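Local coordinates for protein probable glutathione S-transferase 5 (Caenorhabditis elegans, PDB 1ZL9) that conjugates reduced glutathione to a wide range of exogenous and endogenous hydrophobic electrophiles, as a sigma-class glutathione S-transferase, at residues 130-142 / 169-182. Sequence-based numbering, arbitrary orientation.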
# COMPACT_ATOMS: atom_id res chain seq x y z
N ALA A 130 -8.16 -13.79 -10.45
CA ALA A 130 -7.56 -12.54 -9.97
C ALA A 130 -7.16 -11.56 -11.10
O ALA A 130 -7.38 -10.32 -11.03
CB ALA A 130 -6.37 -12.86 -9.11
N PHE A 131 -6.50 -12.15 -12.07
CA PHE A 131 -5.99 -11.49 -13.24
C PHE A 131 -7.13 -10.87 -14.01
O PHE A 131 -7.04 -9.75 -14.40
CB PHE A 131 -5.26 -12.50 -14.14
CG PHE A 131 -4.89 -11.95 -15.48
CD1 PHE A 131 -3.81 -11.08 -15.60
CD2 PHE A 131 -5.59 -12.36 -16.62
CE1 PHE A 131 -3.47 -10.59 -16.85
CE2 PHE A 131 -5.28 -11.89 -17.86
CZ PHE A 131 -4.18 -10.96 -17.97
N GLU A 132 -8.19 -11.62 -14.22
CA GLU A 132 -9.32 -11.12 -15.03
C GLU A 132 -10.07 -9.99 -14.30
O GLU A 132 -10.48 -8.99 -14.91
CB GLU A 132 -10.24 -12.29 -15.39
CG GLU A 132 -9.50 -13.16 -16.42
CD GLU A 132 -10.28 -14.32 -17.02
OE1 GLU A 132 -11.46 -14.50 -16.66
OE2 GLU A 132 -9.68 -15.04 -17.87
N LYS A 133 -10.18 -10.09 -12.99
CA LYS A 133 -10.80 -9.01 -12.24
C LYS A 133 -9.97 -7.72 -12.33
O LYS A 133 -10.47 -6.66 -12.63
CB LYS A 133 -10.97 -9.46 -10.81
CG LYS A 133 -11.37 -8.41 -9.81
CD LYS A 133 -11.76 -9.05 -8.45
CE LYS A 133 -11.20 -8.34 -7.22
NZ LYS A 133 -10.64 -9.38 -6.13
N PHE A 134 -8.66 -7.84 -12.07
CA PHE A 134 -7.84 -6.69 -11.97
C PHE A 134 -7.60 -6.05 -13.32
O PHE A 134 -7.62 -4.85 -13.42
CB PHE A 134 -6.47 -7.07 -11.31
CG PHE A 134 -5.51 -5.90 -11.25
CD1 PHE A 134 -4.32 -5.92 -11.96
CD2 PHE A 134 -5.89 -4.73 -10.56
CE1 PHE A 134 -3.45 -4.83 -11.91
CE2 PHE A 134 -5.00 -3.63 -10.50
CZ PHE A 134 -3.80 -3.70 -11.24
N TYR A 135 -7.38 -6.86 -14.35
CA TYR A 135 -7.16 -6.34 -15.70
C TYR A 135 -8.44 -5.64 -16.24
O TYR A 135 -8.36 -4.69 -16.98
CB TYR A 135 -6.57 -7.41 -16.62
CG TYR A 135 -5.06 -7.38 -16.54
CD1 TYR A 135 -4.39 -7.68 -15.34
CD2 TYR A 135 -4.29 -6.98 -17.65
CE1 TYR A 135 -2.98 -7.54 -15.21
CE2 TYR A 135 -2.92 -6.83 -17.56
CZ TYR A 135 -2.24 -7.12 -16.34
OH TYR A 135 -0.85 -6.99 -16.27
N GLY A 136 -9.60 -6.03 -15.78
CA GLY A 136 -10.83 -5.32 -16.15
C GLY A 136 -10.81 -3.93 -15.54
O GLY A 136 -11.19 -2.96 -16.20
N PHE A 137 -10.28 -3.80 -14.33
CA PHE A 137 -10.16 -2.48 -13.76
C PHE A 137 -9.10 -1.64 -14.54
O PHE A 137 -9.29 -0.43 -14.73
CB PHE A 137 -9.75 -2.55 -12.31
CG PHE A 137 -10.74 -3.22 -11.42
CD1 PHE A 137 -10.29 -4.02 -10.39
CD2 PHE A 137 -12.10 -2.99 -11.53
CE1 PHE A 137 -11.25 -4.64 -9.50
CE2 PHE A 137 -13.02 -3.60 -10.63
CZ PHE A 137 -12.57 -4.41 -9.64
N LEU A 138 -8.02 -2.26 -14.98
CA LEU A 138 -6.99 -1.55 -15.74
C LEU A 138 -7.64 -0.95 -17.02
O LEU A 138 -7.40 0.20 -17.39
CB LEU A 138 -5.83 -2.45 -16.10
CG LEU A 138 -4.96 -2.83 -14.89
CD1 LEU A 138 -3.91 -3.85 -15.45
CD2 LEU A 138 -4.25 -1.66 -14.34
N VAL A 139 -8.49 -1.74 -17.66
CA VAL A 139 -9.16 -1.28 -18.89
C VAL A 139 -10.04 -0.05 -18.61
O VAL A 139 -10.03 0.89 -19.42
CB VAL A 139 -9.96 -2.40 -19.55
CG1 VAL A 139 -10.84 -1.87 -20.75
CG2 VAL A 139 -9.07 -3.47 -20.04
N ASN A 140 -10.76 -0.06 -17.48
CA ASN A 140 -11.58 1.06 -17.04
C ASN A 140 -10.74 2.32 -16.88
O ASN A 140 -11.11 3.41 -17.37
CB ASN A 140 -12.24 0.79 -15.67
CG ASN A 140 -13.35 -0.28 -15.69
OD1 ASN A 140 -13.82 -0.70 -16.75
ND2 ASN A 140 -13.71 -0.78 -14.47
N PHE A 141 -9.57 2.18 -16.24
CA PHE A 141 -8.62 3.30 -16.13
C PHE A 141 -8.13 3.82 -17.50
O PHE A 141 -8.07 5.02 -17.72
CB PHE A 141 -7.44 2.96 -15.22
CG PHE A 141 -7.69 3.27 -13.79
CD1 PHE A 141 -8.66 2.58 -13.06
CD2 PHE A 141 -7.03 4.29 -13.19
CE1 PHE A 141 -8.91 2.92 -11.71
CE2 PHE A 141 -7.27 4.65 -11.83
CZ PHE A 141 -8.25 3.96 -11.10
N LEU A 142 -7.72 2.92 -18.39
CA LEU A 142 -7.29 3.32 -19.73
C LEU A 142 -8.43 4.07 -20.48
O LEU A 142 -8.16 5.05 -21.17
CB LEU A 142 -6.85 2.16 -20.56
CG LEU A 142 -5.55 1.48 -20.12
CD1 LEU A 142 -5.35 0.24 -20.95
CD2 LEU A 142 -4.40 2.39 -20.32
N LEU A 169 4.07 -11.52 -18.26
CA LEU A 169 3.03 -12.53 -18.41
C LEU A 169 2.96 -12.92 -19.86
O LEU A 169 2.92 -14.12 -20.15
CB LEU A 169 1.67 -11.96 -18.01
CG LEU A 169 1.44 -11.79 -16.53
CD1 LEU A 169 0.05 -11.25 -16.35
CD2 LEU A 169 1.70 -13.08 -15.71
N ILE A 170 3.01 -11.94 -20.77
CA ILE A 170 2.98 -12.26 -22.22
C ILE A 170 4.21 -13.08 -22.66
O ILE A 170 4.09 -14.08 -23.40
CB ILE A 170 2.83 -10.96 -23.08
CG1 ILE A 170 1.43 -10.33 -22.82
CG2 ILE A 170 3.11 -11.25 -24.58
CD1 ILE A 170 1.33 -8.93 -23.25
N ALA A 171 5.39 -12.61 -22.28
CA ALA A 171 6.65 -13.29 -22.59
C ALA A 171 6.66 -14.77 -22.16
O ALA A 171 7.18 -15.62 -22.90
CB ALA A 171 7.83 -12.59 -21.99
N LYS A 172 6.07 -15.05 -21.01
CA LYS A 172 6.09 -16.34 -20.41
C LYS A 172 4.91 -17.22 -20.83
O LYS A 172 4.72 -18.29 -20.27
CB LYS A 172 6.15 -16.23 -18.89
CG LYS A 172 7.47 -15.63 -18.34
CD LYS A 172 7.29 -15.38 -16.85
CE LYS A 172 8.53 -14.71 -16.17
NZ LYS A 172 9.77 -15.31 -16.58
N GLY A 173 4.13 -16.77 -21.82
CA GLY A 173 3.13 -17.59 -22.44
C GLY A 173 1.71 -17.22 -22.09
O GLY A 173 0.81 -17.96 -22.44
N GLY A 174 1.48 -16.11 -21.41
CA GLY A 174 0.15 -15.72 -21.01
C GLY A 174 -0.78 -15.28 -22.16
O GLY A 174 -0.32 -14.83 -23.16
N ASP A 175 -2.08 -15.48 -21.98
CA ASP A 175 -3.08 -15.18 -23.03
C ASP A 175 -3.76 -13.90 -22.68
O ASP A 175 -4.40 -13.82 -21.64
CB ASP A 175 -4.15 -16.28 -23.07
CG ASP A 175 -5.26 -15.99 -24.08
OD1 ASP A 175 -5.06 -15.14 -25.00
OD2 ASP A 175 -6.36 -16.60 -24.00
N PHE A 176 -3.52 -12.89 -23.50
CA PHE A 176 -4.12 -11.58 -23.40
C PHE A 176 -5.29 -11.34 -24.33
O PHE A 176 -5.68 -10.20 -24.55
CB PHE A 176 -3.05 -10.49 -23.58
CG PHE A 176 -2.43 -10.06 -22.28
CD1 PHE A 176 -1.83 -11.00 -21.47
CD2 PHE A 176 -2.45 -8.78 -21.87
CE1 PHE A 176 -1.23 -10.62 -20.24
CE2 PHE A 176 -1.86 -8.43 -20.65
CZ PHE A 176 -1.29 -9.37 -19.86
N SER A 177 -5.93 -12.42 -24.78
CA SER A 177 -7.12 -12.32 -25.61
C SER A 177 -8.20 -11.43 -25.04
O SER A 177 -8.84 -10.68 -25.76
CB SER A 177 -7.70 -13.70 -25.87
OG SER A 177 -6.88 -14.35 -26.82
N LYS A 178 -8.42 -11.48 -23.74
CA LYS A 178 -9.47 -10.68 -23.13
C LYS A 178 -9.05 -9.24 -22.91
O LYS A 178 -9.88 -8.38 -22.60
CB LYS A 178 -9.83 -11.27 -21.78
CG LYS A 178 -10.49 -12.59 -21.88
CD LYS A 178 -11.22 -12.95 -20.57
CE LYS A 178 -11.73 -14.43 -20.61
NZ LYS A 178 -12.87 -14.49 -19.66
N PHE A 179 -7.75 -8.96 -23.02
CA PHE A 179 -7.25 -7.61 -22.71
C PHE A 179 -6.24 -7.07 -23.72
O PHE A 179 -5.10 -6.72 -23.36
CB PHE A 179 -6.62 -7.62 -21.31
CG PHE A 179 -7.56 -8.13 -20.25
CD1 PHE A 179 -7.40 -9.37 -19.71
CD2 PHE A 179 -8.64 -7.35 -19.86
CE1 PHE A 179 -8.32 -9.85 -18.78
CE2 PHE A 179 -9.52 -7.81 -18.91
CZ PHE A 179 -9.34 -9.06 -18.38
N PRO A 180 -6.68 -6.91 -24.98
CA PRO A 180 -5.79 -6.39 -26.02
C PRO A 180 -5.28 -4.98 -25.67
O PRO A 180 -4.17 -4.63 -26.05
CB PRO A 180 -6.66 -6.39 -27.30
CG PRO A 180 -8.08 -6.49 -26.81
CD PRO A 180 -8.05 -7.21 -25.48
N GLU A 181 -6.08 -4.23 -24.92
CA GLU A 181 -5.73 -2.92 -24.48
C GLU A 181 -4.44 -2.91 -23.63
O GLU A 181 -3.67 -1.96 -23.72
CB GLU A 181 -6.88 -2.33 -23.65
CG GLU A 181 -8.24 -2.25 -24.42
CD GLU A 181 -9.14 -3.48 -24.20
OE1 GLU A 181 -8.65 -4.56 -23.77
OE2 GLU A 181 -10.35 -3.38 -24.43
N LEU A 182 -4.24 -3.94 -22.80
CA LEU A 182 -3.09 -3.98 -21.88
C LEU A 182 -1.85 -4.51 -22.57
O LEU A 182 -0.73 -4.15 -22.19
CB LEU A 182 -3.40 -4.77 -20.61
CG LEU A 182 -4.05 -4.00 -19.50
CD1 LEU A 182 -3.14 -2.80 -19.10
CD2 LEU A 182 -5.48 -3.53 -19.85
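With CG trans to its backbone N (chi1 171°), Phe131 sends its ring from the flank of the helix to meet Phe176 and Phe179; Phe179, its CG trans to the carbonyl carbon (chi1 -55°), faces the same helix. Both ring pairs are offset edge-to-face: Phe179 turns its edge to the face of Phe131, planes at 88°, and Phe131 in turn presents its edge to Phe176, with CZ 3.7 Å from CE1 of Phe176. Tyr135 CB stands 3.5 Å from the Phe179 ring centroid and nearly on its normal, a CH-pi contact, while Lys178 CB lies over the opposite face. Three residues on, Leu182 is a knob among Tyr135, Leu138, Val139 and Leu142; its CG comes within 3.5 Å of Tyr135 CD2. Beside the rings, Lys178 NZ reaches Glu132 OE1 at 3.3 Å, a salt bridge whose hydrogen bond is weak. The cluster of Phe131, Tyr135, Phe176 and Phe179, with the Leu182 knob, packs the connection between helices 157-171 and 180-191 against helix 119-145 of the all-helical C-terminal domain. Tyr135 OH is hydrogen-bonded to Ser166 OG of helix 157-171, and helix 84-112 packs against Phe131 and Leu138.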